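Local structure of glutathione peroxidase-like peroxiredoxin HYR1 (Saccharomyces cerevisiae, 3CMI) at residues 23-26 / 27-31; 58-61 / 62-65; 109-113 / 114-118; 129-133 / 134-138. The protein reduces hydroperoxides at the expense of thioredoxin and senses hydroperoxide stress, relaying the signal by oxidizing the transcription activator YAP1. All blocks are in the same frame, centred on the assembly; numbering follows the deposited sequence.

Interaction 1: 23-26 / 27-31; sequences QPFP and FDQLK
The end of the Gln29 side chain lies over the centre of one face of the Phe25 ring, with ring and amide planes 28° apart. The two side chains cross at about a right angle, and the flat polar group rests on the aromatic surface. Phe27 arrives at the edge of the same ring, in its plane, with its CE1 3.9 Å from Phe25 CD2. Leu30 adds a methyl, CD1, 4.1 Å from Phe25 CE2.

Phe25 can receive all three because its CG is turned opposite the backbone N (chi1 -172°), which sends the ring forward along the chain. Gln29 answers by folding back: its CG sits between N and the carbonyl carbon (chi1 74°), passing 3.2 Å from Pro26 O. That carbonyl also takes a weak hydrogen bond from Gln29 N at 3.4 Å. Asp28 OD2 lies 3.2 Å from Pro26 CB, against the aliphatic ring. Pro26 has no N-H and a fixed phi, which suits a residue entering the turn.

Within the turn, Leu30 N donates to Phe27 O over 2.9 Å, and Leu30 CD2 covers part of one face of the Phe27 ring. The two apolar side chains of the turn continue inward, Phe27 onto Phe12 and Ile37 and Leu30 onto Val35, while Asp28 and Gln29 remain exposed, as suits their polarity. Backbone bonds of Phe25 with Pro17 and of Phe27 with Leu15 pair the approach with the N-terminal chain. The arrangement is a single 3-10 turn leading from a hairpin-like N-terminal extension into strand 34-41 of the thioredoxin-like fold.

Interaction 2: 58-61 / 62-65; sequences KRYK and DEGF
Lys61 and Asp62 stand next to each other at the turn, their side chains lying side by side and pointing the same way. The lysine holds CG between its backbone N and carbonyl carbon (chi1 62°), runs out extended, and bends at its last torsion, which brings NZ to 3.7 Å from Asp62 OD2. This is a long salt bridge between two exposed residues, and probably a weak one.

The backbone of Lys61 does more. Its carbonyl O accepts from Gly64 N at 3.2 Å, with the donor well above the carbonyl plane, and weakly from Phe65 N at 3.4 Å. Lys61 CA also points its hydrogen at Phe65 O, 3.3 Å away. Gly64 lies in the left-handed region of backbone angles (phi 93°), where a CB would be jammed against the preceding carbonyl oxygen; glycine suits the place for that reason.

Tyr60 holds the buried side. Its carbonyl O takes a hydrogen bond of 2.8 Å from Glu63 N, and its CB packs against Phe65 CD2 at 3.8 Å. Neighbouring Arg59 lays CG over the centre of one face of the tyrosine ring, and the tyrosine hydroxyl is hydrogen-bonded to Glu164 of helix 160-167. Phe65 turns its ring inward onto Val34, Leu36 and Ile163, a natural place for a large apolar residue at the start of strand 65-72.

The chemistry is therefore divided: charged side chains face solvent, aromatic ones face the core, and the reversal between helix 47-60 and strand 65-72 is closed by backbone hydrogen bonds and by the packing of Tyr60 on Phe65, to which the long, exposed ion pair probably adds little.

Interaction 3: 109-113 / 114-118; sequences GNEDP and VYKFL
Asp112 and Val114 lie side by side and point the same way, so that the carboxylate is held beside both the amide and the branched carbon of the valine. Asp112 OD2 accepts from Val114 N at 3.0 Å in a nearly straight bond (163°), met on the anti side of the carboxylate and 31° out of its plane. The same oxygen is 3.4 Å from Val114 CB. A short acidic side chain fits here: with CG turned away from the backbone N (chi1 -168°), it places OD2 within bonding distance of the backbone N-H two residues on.

Glu111 takes a different course, crossing Lys116 at about a right angle. Its OE2 touches the aliphatic base of the lysine, 3.3 Å from Lys116 CB, instead of its ammonium group, since Lys116 extends away; Glu111 OE1 forms a salt bridge with Lys119, further along the helix.

The backbone completes the start of the helix. Asp112 O receives Lys116 N at 3.0 Å, and Pro113 O receives Phe117 N at 3.0 Å. Proline suits this first turn because it has no N-H to leave without an acceptor. Inward, Tyr115 meets Phe70 edge-to-face and Leu118 packs on Ile37. The bond from Val114 N to the Asp112 carboxylate makes an Asx turn with aspartate as N-cap, the classic beginning of an alpha helix, here helix 113-121 packed on the central sheet of the thioredoxin-like fold.

Interaction 4: 129-133 / 134-138; sequences RGIKW and NFEKF
Ile131 meets Glu136 and Phe138 at once. Its CD1 comes 3.8 Å from Phe138 CE1, at the edge of the ring and in its plane, and also lies 3.5 Å from Glu136 OE1. Its other branch, CG2, packs on Glu136 CB at 3.8 Å, so a beta-branched aliphatic residue suits the place by lining both neighbours.

At Lys132 the backbone takes over: its N donates to Glu136 OE2 at 2.9 Å (165°), on the syn side of the carboxylate, though tilted from its plane. The glutamate, extended beyond CG, reaches back across the bend, and its OE1 forms a salt bridge with Arg149. Both oxygens of this buried carboxylate thus have partners.

Trp133 then spreads its indole beside Asn134, whose ND2 sits 3.6 Å above one face, offset toward the rim, with ring and amide planes 64° apart. Beyond it, Phe135 adopts a positive phi (69°) and meets Tyr50 edge-to-face, its side chain about 10 Å from that of the active-site Cys44. The run Trp-Asn-Phe-Glu-Lys-Phe is a recognisable motif of the glutathione peroxidase family, forming the bend that enters strand 137-140 near the peroxidatic cysteine.

From the N terminus the four contacts follow in series; none nests in or crosses another. Interaction 1 makes the turn that leads into strand 34-41, and interaction 2 closes the reversal between helix 47-60 and strand 65-72, with no touch between them. Interaction 3 starts helix 113-121, and interaction 4 bends the chain into strand 137-140. Spatially, the later pair belongs together, their centres 12 Å apart: Leu118 CB lies 3.7 Å from Phe138 CE2, and Tyr115 packs on Ile131. Interaction 1 touches interaction 3 alone, through Phe27 against Val114, while interaction 2 lies across the chain's centre from interactions 3 and 4. Strand 34-41 runs between 65-72 and 137-140 in the sheet, so interactions 1, 2 and 4 each lead into one of three adjacent strands.

Interaction 1: 23-26 / 27-31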
loop_
_atom_site.group_PDB
_atom_site.type_symbol
_atom_site.label_atom_id
_atom_site.label_comp_id
_atom_site.label_asym_id
_atom_site.label_seq_id
_atom_site.Cartn_x
_atom_site.Cartn_y
_atom_site.Cartn_z
ATOM N N GLN A 23 -7.270 -10.186 12.658
ATOM C CA GLN A 23 -8.285 -9.259 13.168
ATOM C C GLN A 23 -8.577 -8.140 12.154
ATOM O O GLN A 23 -7.680 -7.738 11.388
ATOM C CB GLN A 23 -7.856 -8.655 14.513
ATOM C CG GLN A 23 -7.746 -9.671 15.676
ATOM C CD GLN A 23 -9.052 -10.545 15.880
ATOM O OE1 GLN A 23 -10.133 -9.892 15.712
ATOM N NE2 GLN A 23 -8.856 -12.021 15.925
ATOM N N PRO A 24 -9.836 -7.631 12.148
ATOM C CA PRO A 24 -10.202 -6.521 11.265
ATOM C C PRO A 24 -9.287 -5.319 11.447
ATOM O O PRO A 24 -8.999 -4.911 12.579
ATOM C CB PRO A 24 -11.623 -6.164 11.709
ATOM C CG PRO A 24 -12.162 -7.442 12.294
ATOM C CD PRO A 24 -10.981 -8.087 12.971
ATOM N N PHE A 25 -8.814 -4.783 10.325
ATOM C CA PHE A 25 -8.026 -3.561 10.325
ATOM C C PHE A 25 -8.801 -2.501 9.547
ATOM O O PHE A 25 -8.631 -2.367 8.330
ATOM C CB PHE A 25 -6.641 -3.804 9.718
ATOM C CG PHE A 25 -5.706 -2.629 9.852
ATOM C CD1 PHE A 25 -4.974 -2.437 11.019
ATOM C CD2 PHE A 25 -5.573 -1.704 8.817
ATOM C CE1 PHE A 25 -4.114 -1.348 11.153
ATOM C CE2 PHE A 25 -4.722 -0.618 8.944
ATOM C CZ PHE A 25 -3.991 -0.440 10.114
ATOM N N PRO A 26 -9.670 -1.748 10.245
ATOM C CA PRO A 26 -10.542 -0.808 9.543
ATOM C C PRO A 26 -9.783 0.420 9.046
ATOM O O PRO A 26 -9.029 1.031 9.803
ATOM C CB PRO A 26 -11.588 -0.436 10.599
ATOM C CG PRO A 26 -10.917 -0.663 11.912
ATOM C CD PRO A 26 -9.877 -1.729 11.707
ATOM N N PHE A 27 -9.976 0.766 7.777
ATOM C CA PHE A 27 -9.256 1.886 7.165
ATOM C C PHE A 27 -9.754 3.257 7.630
ATOM O O PHE A 27 -9.168 4.278 7.282
ATOM C CB PHE A 27 -9.316 1.791 5.637
ATOM C CG PHE A 27 -8.237 0.931 5.024
ATOM C CD1 PHE A 27 -7.543 -0.016 5.778
ATOM C CD2 PHE A 27 -7.941 1.045 3.668
ATOM C CE1 PHE A 27 -6.554 -0.810 5.194
ATOM C CE2 PHE A 27 -6.959 0.252 3.077
ATOM C CZ PHE A 27 -6.265 -0.673 3.839
ATOM N N ASP A 28 -10.831 3.290 8.415
ATOM C CA ASP A 28 -11.323 4.562 8.945
ATOM C C ASP A 28 -10.329 5.184 9.935
ATOM O O ASP A 28 -10.318 6.402 10.124
ATOM C CB ASP A 28 -12.729 4.429 9.548
ATOM C CG ASP A 28 -12.754 3.600 10.817
ATOM O OD1 ASP A 28 -13.649 3.834 11.654
ATOM O OD2 ASP A 28 -11.889 2.714 10.982
ATOM N N GLN A 29 -9.485 4.346 10.541
ATOM C CA GLN A 29 -8.406 4.819 11.421
ATOM C C GLN A 29 -7.336 5.579 10.630
ATOM O O GLN A 29 -6.476 6.248 11.211
ATOM C CB GLN A 29 -7.769 3.648 12.181
ATOM C CG GLN A 29 -6.867 2.743 11.327
ATOM C CD GLN A 29 -6.466 1.461 12.042
ATOM O OE1 GLN A 29 -6.991 0.378 11.753
ATOM N NE2 GLN A 29 -5.539 1.579 12.987
ATOM N N LEU A 30 -7.407 5.472 9.305
ATOM C CA LEU A 30 -6.431 6.077 8.399
ATOM C C LEU A 30 -6.813 7.494 7.958
ATOM O O LEU A 30 -6.085 8.117 7.183
ATOM C CB LEU A 30 -6.243 5.181 7.168
ATOM C CG LEU A 30 -5.140 4.113 7.110
ATOM C CD1 LEU A 30 -4.815 3.465 8.461
ATOM C CD2 LEU A 30 -5.470 3.065 6.061
ATOM N N LYS A 31 -7.949 7.989 8.454
ATOM C CA LYS A 31 -8.458 9.315 8.100
ATOM C C LYS A 31 -7.488 10.414 8.526
ATOM O O LYS A 31 -7.038 10.443 9.674
ATOM C CB LYS A 31 -9.836 9.557 8.729
ATOM C CG LYS A 31 -10.973 8.773 8.086
ATOM C CD LYS A 31 -12.272 8.927 8.859
ATOM C CE LYS A 31 -13.381 8.083 8.242
ATOM N NZ LYS A 31 -14.605 8.041 9.101
#

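Interaction 2: 58-61 / 62-65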
loop_
_atom_site.group_PDB
_atom_site.type_symbol
_atom_site.label_atom_id
_atom_site.label_comp_id
_atom_site.label_asym_id
_atom_site.label_seq_id
_atom_site.Cartn_x
_atom_site.Cartn_y
_atom_site.Cartn_z
ATOM N N LYS A 58 9.771 5.116 9.222
ATOM C CA LYS A 58 10.470 5.759 10.337
ATOM C C LYS A 58 10.569 7.272 10.137
ATOM O O LYS A 58 10.338 8.054 11.061
ATOM C CB LYS A 58 11.871 5.167 10.512
ATOM C CG LYS A 58 11.884 3.737 11.022
ATOM C CD LYS A 58 13.284 3.337 11.465
ATOM C CE LYS A 58 13.314 1.916 12.011
ATOM N NZ LYS A 58 12.433 1.727 13.209
ATOM N N ARG A 59 10.891 7.679 8.915
ATOM C CA ARG A 59 11.102 9.090 8.618
ATOM C C ARG A 59 9.844 9.950 8.799
ATOM O O ARG A 59 9.897 11.021 9.419
ATOM C CB ARG A 59 11.685 9.258 7.212
ATOM C CG ARG A 59 11.681 10.685 6.747
ATOM C CD ARG A 59 12.773 10.992 5.755
ATOM N NE ARG A 59 13.233 12.329 6.075
ATOM C CZ ARG A 59 14.430 12.636 6.551
ATOM N NH1 ARG A 59 15.367 11.714 6.714
ATOM N NH2 ARG A 59 14.699 13.900 6.819
ATOM N N TYR A 60 8.720 9.446 8.299
ATOM C CA TYR A 60 7.507 10.242 8.132
ATOM C C TYR A 60 6.336 9.889 9.040
ATOM O O TYR A 60 5.351 10.627 9.084
ATOM C CB TYR A 60 7.039 10.170 6.678
ATOM C CG TYR A 60 7.978 10.838 5.699
ATOM C CD1 TYR A 60 8.223 12.210 5.764
ATOM C CD2 TYR A 60 8.609 10.101 4.697
ATOM C CE1 TYR A 60 9.077 12.830 4.858
ATOM C CE2 TYR A 60 9.470 10.715 3.784
ATOM C CZ TYR A 60 9.695 12.074 3.874
ATOM O OH TYR A 60 10.547 12.684 2.988
ATOM N N LYS A 61 6.418 8.768 9.749
ATOM C CA LYS A 61 5.260 8.288 10.516
ATOM C C LYS A 61 4.610 9.362 11.400
ATOM O O LYS A 61 3.381 9.445 11.471
ATOM C CB LYS A 61 5.573 7.008 11.311
ATOM C CG LYS A 61 6.668 7.113 12.378
ATOM C CD LYS A 61 6.795 5.782 13.129
ATOM C CE LYS A 61 8.012 5.755 14.039
ATOM N NZ LYS A 61 7.760 6.396 15.379
ATOM N N ASP A 62 5.427 10.197 12.038
ATOM C CA ASP A 62 4.913 11.230 12.945
ATOM C C ASP A 62 4.428 12.509 12.259
ATOM O O ASP A 62 3.983 13.447 12.925
ATOM C CB ASP A 62 5.916 11.525 14.060
ATOM C CG ASP A 62 6.033 10.381 15.042
ATOM O OD1 ASP A 62 4.985 9.831 15.458
ATOM O OD2 ASP A 62 7.177 10.032 15.403
ATOM N N GLU A 63 4.512 12.533 10.929
ATOM C CA GLU A 63 3.908 13.591 10.124
ATOM C C GLU A 63 2.461 13.245 9.757
ATOM O O GLU A 63 1.764 14.053 9.139
ATOM C CB GLU A 63 4.723 13.826 8.844
ATOM C CG GLU A 63 6.201 14.124 9.068
ATOM C CD GLU A 63 6.434 15.464 9.744
ATOM O OE1 GLU A 63 5.791 16.454 9.333
ATOM O OE2 GLU A 63 7.258 15.529 10.683
ATOM N N GLY A 64 2.016 12.049 10.141
ATOM C CA GLY A 64 0.700 11.541 9.745
ATOM C C GLY A 64 0.799 10.706 8.479
ATOM O O GLY A 64 0.127 10.978 7.483
ATOM N N PHE A 65 1.660 9.695 8.529
ATOM C CA PHE A 65 1.946 8.830 7.392
ATOM C C PHE A 65 2.051 7.402 7.883
ATOM O O PHE A 65 2.567 7.148 8.973
ATOM C CB PHE A 65 3.264 9.230 6.722
ATOM C CG PHE A 65 3.731 8.260 5.657
ATOM C CD1 PHE A 65 3.185 8.293 4.374
ATOM C CD2 PHE A 65 4.714 7.309 5.945
ATOM C CE1 PHE A 65 3.614 7.400 3.387
ATOM C CE2 PHE A 65 5.148 6.412 4.974
ATOM C CZ PHE A 65 4.598 6.456 3.692
#

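Interaction 3: 109-113 / 114-118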
loop_
_atom_site.group_PDB
_atom_site.type_symbol
_atom_site.label_atom_id
_atom_site.label_comp_id
_atom_site.label_asym_id
_atom_site.label_seq_id
_atom_site.Cartn_x
_atom_site.Cartn_y
_atom_site.Cartn_z
ATOM N N GLY A 109 -9.772 -14.171 -9.271
ATOM C CA GLY A 109 -11.126 -14.338 -8.741
ATOM C C GLY A 109 -11.261 -14.209 -7.233
ATOM O O GLY A 109 -12.366 -14.014 -6.727
ATOM N N ASN A 110 -10.142 -14.325 -6.520
ATOM C CA ASN A 110 -10.117 -14.173 -5.060
ATOM C C ASN A 110 -9.394 -12.894 -4.616
ATOM O O ASN A 110 -8.914 -12.794 -3.488
ATOM C CB ASN A 110 -9.496 -15.410 -4.392
ATOM C CG ASN A 110 -10.400 -16.652 -4.452
ATOM O OD1 ASN A 110 -9.971 -17.749 -4.090
ATOM N ND2 ASN A 110 -11.645 -16.483 -4.901
ATOM N N GLU A 111 -9.324 -11.923 -5.526
ATOM C CA GLU A 111 -8.741 -10.605 -5.271
ATOM C C GLU A 111 -9.393 -9.924 -4.063
ATOM O O GLU A 111 -10.624 -9.866 -3.962
ATOM C CB GLU A 111 -8.895 -9.751 -6.536
ATOM C CG GLU A 111 -8.860 -8.252 -6.347
ATOM C CD GLU A 111 -9.421 -7.525 -7.553
ATOM O OE1 GLU A 111 -8.623 -7.006 -8.359
ATOM O OE2 GLU A 111 -10.657 -7.481 -7.699
ATOM N N ASP A 112 -8.560 -9.417 -3.152
ATOM C CA ASP A 112 -9.039 -8.738 -1.949
ATOM C C ASP A 112 -9.738 -7.435 -2.320
ATOM O O ASP A 112 -9.266 -6.719 -3.208
ATOM C CB ASP A 112 -7.880 -8.449 -0.989
ATOM C CG ASP A 112 -8.353 -8.014 0.390
ATOM O OD1 ASP A 112 -8.593 -8.886 1.252
ATOM O OD2 ASP A 112 -8.473 -6.793 0.619
ATOM N N PRO A 113 -10.870 -7.128 -1.653
ATOM C CA PRO A 113 -11.583 -5.859 -1.837
ATOM C C PRO A 113 -10.713 -4.596 -1.817
ATOM O O PRO A 113 -11.041 -3.634 -2.503
ATOM C CB PRO A 113 -12.568 -5.849 -0.667
ATOM C CG PRO A 113 -12.897 -7.298 -0.482
ATOM C CD PRO A 113 -11.586 -8.013 -0.708
ATOM N N VAL A 114 -9.624 -4.595 -1.047
ATOM C CA VAL A 114 -8.718 -3.440 -1.004
ATOM C C VAL A 114 -8.100 -3.223 -2.383
ATOM O O VAL A 114 -8.002 -2.093 -2.862
ATOM C CB VAL A 114 -7.599 -3.604 0.065
ATOM C CG1 VAL A 114 -6.490 -2.549 -0.109
ATOM C CG2 VAL A 114 -8.186 -3.541 1.480
ATOM N N TYR A 115 -7.702 -4.322 -3.019
ATOM C CA TYR A 115 -7.066 -4.256 -4.323
ATOM C C TYR A 115 -8.060 -4.058 -5.459
ATOM O O TYR A 115 -7.728 -3.432 -6.474
ATOM C CB TYR A 115 -6.101 -5.426 -4.529
ATOM C CG TYR A 115 -4.762 -5.101 -3.903
ATOM C CD1 TYR A 115 -3.701 -4.653 -4.684
ATOM C CD2 TYR A 115 -4.580 -5.171 -2.519
ATOM C CE1 TYR A 115 -2.478 -4.314 -4.110
ATOM C CE2 TYR A 115 -3.356 -4.829 -1.929
ATOM C CZ TYR A 115 -2.313 -4.405 -2.729
ATOM O OH TYR A 115 -1.106 -4.071 -2.159
ATOM N N LYS A 116 -9.283 -4.552 -5.272
ATOM C CA LYS A 116 -10.369 -4.229 -6.193
ATOM C C LYS A 116 -10.574 -2.710 -6.230
ATOM O O LYS A 116 -10.598 -2.108 -7.305
ATOM C CB LYS A 116 -11.666 -4.941 -5.790
ATOM C CG LYS A 116 -12.760 -4.879 -6.848
ATOM C CD LYS A 116 -14.048 -5.525 -6.361
ATOM C CE LYS A 116 -15.144 -5.450 -7.414
ATOM N NZ LYS A 116 -16.379 -6.195 -6.993
ATOM N N PHE A 117 -10.695 -2.101 -5.050
ATOM C CA PHE A 117 -10.887 -0.654 -4.943
ATOM C C PHE A 117 -9.721 0.150 -5.516
ATOM O O PHE A 117 -9.936 1.100 -6.271
ATOM C CB PHE A 117 -11.158 -0.221 -3.496
ATOM C CG PHE A 117 -11.056 1.267 -3.289
ATOM C CD1 PHE A 117 -12.084 2.115 -3.710
ATOM C CD2 PHE A 117 -9.922 1.825 -2.712
ATOM C CE1 PHE A 117 -11.986 3.494 -3.536
ATOM C CE2 PHE A 117 -9.811 3.203 -2.539
ATOM C CZ PHE A 117 -10.847 4.037 -2.947
ATOM N N LEU A 118 -8.496 -0.221 -5.146
ATOM C CA LEU A 118 -7.312 0.507 -5.600
ATOM C C LEU A 118 -7.208 0.527 -7.119
ATOM O O LEU A 118 -7.028 1.591 -7.712
ATOM C CB LEU A 118 -6.032 -0.039 -4.955
ATOM C CG LEU A 118 -5.862 0.248 -3.450
ATOM C CD1 LEU A 118 -4.636 -0.471 -2.880
ATOM C CD2 LEU A 118 -5.794 1.749 -3.154
#

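Interaction 4: 129-133 / 134-138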
loop_
_atom_site.group_PDB
_atom_site.type_symbol
_atom_site.label_atom_id
_atom_site.label_comp_id
_atom_site.label_asym_id
_atom_site.label_seq_id
_atom_site.Cartn_x
_atom_site.Cartn_y
_atom_site.Cartn_z
ATOM N N ARG A 129 -4.923 -4.481 -15.765
ATOM C CA ARG A 129 -5.125 -3.663 -14.570
ATOM C C ARG A 129 -4.415 -4.284 -13.382
ATOM O O ARG A 129 -4.095 -3.595 -12.414
ATOM C CB ARG A 129 -6.615 -3.546 -14.245
ATOM C CG ARG A 129 -7.433 -2.878 -15.338
ATOM C CD ARG A 129 -8.935 -3.077 -15.169
ATOM N NE ARG A 129 -9.467 -2.267 -14.076
ATOM C CZ ARG A 129 -9.752 -2.737 -12.864
ATOM N NH1 ARG A 129 -10.227 -1.918 -11.937
ATOM N NH2 ARG A 129 -9.565 -4.022 -12.579
ATOM N N GLY A 130 -4.171 -5.588 -13.461
ATOM C CA GLY A 130 -3.616 -6.348 -12.350
ATOM C C GLY A 130 -2.245 -5.895 -11.889
ATOM O O GLY A 130 -1.548 -5.157 -12.593
ATOM N N ILE A 131 -1.874 -6.337 -10.690
ATOM C CA ILE A 131 -0.548 -6.092 -10.130
ATOM C C ILE A 131 0.452 -6.965 -10.877
ATOM O O ILE A 131 0.225 -8.165 -11.053
ATOM C CB ILE A 131 -0.512 -6.411 -8.611
ATOM C CG1 ILE A 131 -1.629 -5.658 -7.856
ATOM C CG2 ILE A 131 0.880 -6.128 -8.018
ATOM C CD1 ILE A 131 -1.588 -4.113 -7.977
ATOM N N LYS A 132 1.548 -6.359 -11.321
ATOM C CA LYS A 132 2.524 -7.050 -12.172
ATOM C C LYS A 132 3.513 -7.901 -11.376
ATOM O O LYS A 132 3.826 -9.024 -11.777
ATOM C CB LYS A 132 3.280 -6.055 -13.069
ATOM C CG LYS A 132 2.648 -5.804 -14.438
ATOM C CD LYS A 132 1.434 -4.875 -14.356
ATOM C CE LYS A 132 0.756 -4.696 -15.716
ATOM N NZ LYS A 132 1.484 -3.743 -16.610
ATOM N N TRP A 133 4.011 -7.360 -10.263
ATOM C CA TRP A 133 4.981 -8.074 -9.437
ATOM C C TRP A 133 4.946 -7.616 -7.980
ATOM O O TRP A 133 4.156 -6.746 -7.611
ATOM C CB TRP A 133 6.398 -7.935 -10.023
ATOM C CG TRP A 133 7.195 -9.214 -9.952
ATOM C CD1 TRP A 133 6.981 -10.357 -10.680
ATOM C CD2 TRP A 133 8.322 -9.482 -9.109
ATOM N NE1 TRP A 133 7.906 -11.316 -10.340
ATOM C CE2 TRP A 133 8.741 -10.807 -9.379
ATOM C CE3 TRP A 133 9.022 -8.731 -8.154
ATOM C CZ2 TRP A 133 9.830 -11.398 -8.726
ATOM C CZ3 TRP A 133 10.106 -9.321 -7.501
ATOM C CH2 TRP A 133 10.498 -10.642 -7.793
ATOM N N ASN A 134 5.794 -8.222 -7.155
ATOM C CA ASN A 134 5.981 -7.797 -5.767
ATOM C C ASN A 134 6.289 -6.308 -5.652
ATOM O O ASN A 134 6.939 -5.738 -6.529
ATOM C CB ASN A 134 7.116 -8.593 -5.125
ATOM C CG ASN A 134 6.782 -10.060 -4.958
ATOM O OD1 ASN A 134 5.685 -10.415 -4.525
ATOM N ND2 ASN A 134 7.735 -10.922 -5.294
ATOM N N PHE A 135 5.809 -5.686 -4.575
ATOM C CA PHE A 135 6.175 -4.303 -4.206
ATOM C C PHE A 135 5.658 -3.198 -5.135
ATOM O O PHE A 135 6.302 -2.159 -5.291
ATOM C CB PHE A 135 7.692 -4.161 -3.976
ATOM C CG PHE A 135 8.248 -5.147 -2.992
ATOM C CD1 PHE A 135 8.028 -4.988 -1.627
ATOM C CD2 PHE A 135 8.992 -6.236 -3.429
ATOM C CE1 PHE A 135 8.539 -5.906 -0.709
ATOM C CE2 PHE A 135 9.509 -7.158 -2.525
ATOM C CZ PHE A 135 9.281 -6.995 -1.162
ATOM N N GLU A 136 4.495 -3.418 -5.734
ATOM C CA GLU A 136 3.764 -2.335 -6.382
ATOM C C GLU A 136 3.145 -1.458 -5.280
ATOM O O GLU A 136 2.796 -1.957 -4.206
ATOM C CB GLU A 136 2.695 -2.900 -7.319
ATOM C CG GLU A 136 2.436 -2.037 -8.531
ATOM C CD GLU A 136 1.760 -2.774 -9.677
ATOM O OE1 GLU A 136 0.645 -2.370 -10.041
ATOM O OE2 GLU A 136 2.334 -3.736 -10.229
ATOM N N LYS A 137 3.029 -0.159 -5.549
ATOM C CA LYS A 137 2.707 0.837 -4.521
ATOM C C LYS A 137 1.595 1.796 -4.948
ATOM O O LYS A 137 1.575 2.285 -6.090
ATOM C CB LYS A 137 3.955 1.656 -4.174
ATOM C CG LYS A 137 5.173 0.836 -3.747
ATOM C CD LYS A 137 6.456 1.534 -4.141
ATOM C CE LYS A 137 7.675 0.650 -3.905
ATOM N NZ LYS A 137 8.067 -0.130 -5.112
ATOM N N PHE A 138 0.676 2.057 -4.023
ATOM C CA PHE A 138 -0.390 3.036 -4.213
ATOM C C PHE A 138 -0.283 4.074 -3.108
ATOM O O PHE A 138 -0.202 3.728 -1.929
ATOM C CB PHE A 138 -1.773 2.384 -4.117
ATOM C CG PHE A 138 -2.077 1.387 -5.205
ATOM C CD1 PHE A 138 -1.590 0.079 -5.136
ATOM C CD2 PHE A 138 -2.913 1.731 -6.263
ATOM C CE1 PHE A 138 -1.901 -0.852 -6.129
ATOM C CE2 PHE A 138 -3.231 0.805 -7.250
ATOM C CZ PHE A 138 -2.719 -0.486 -7.188
#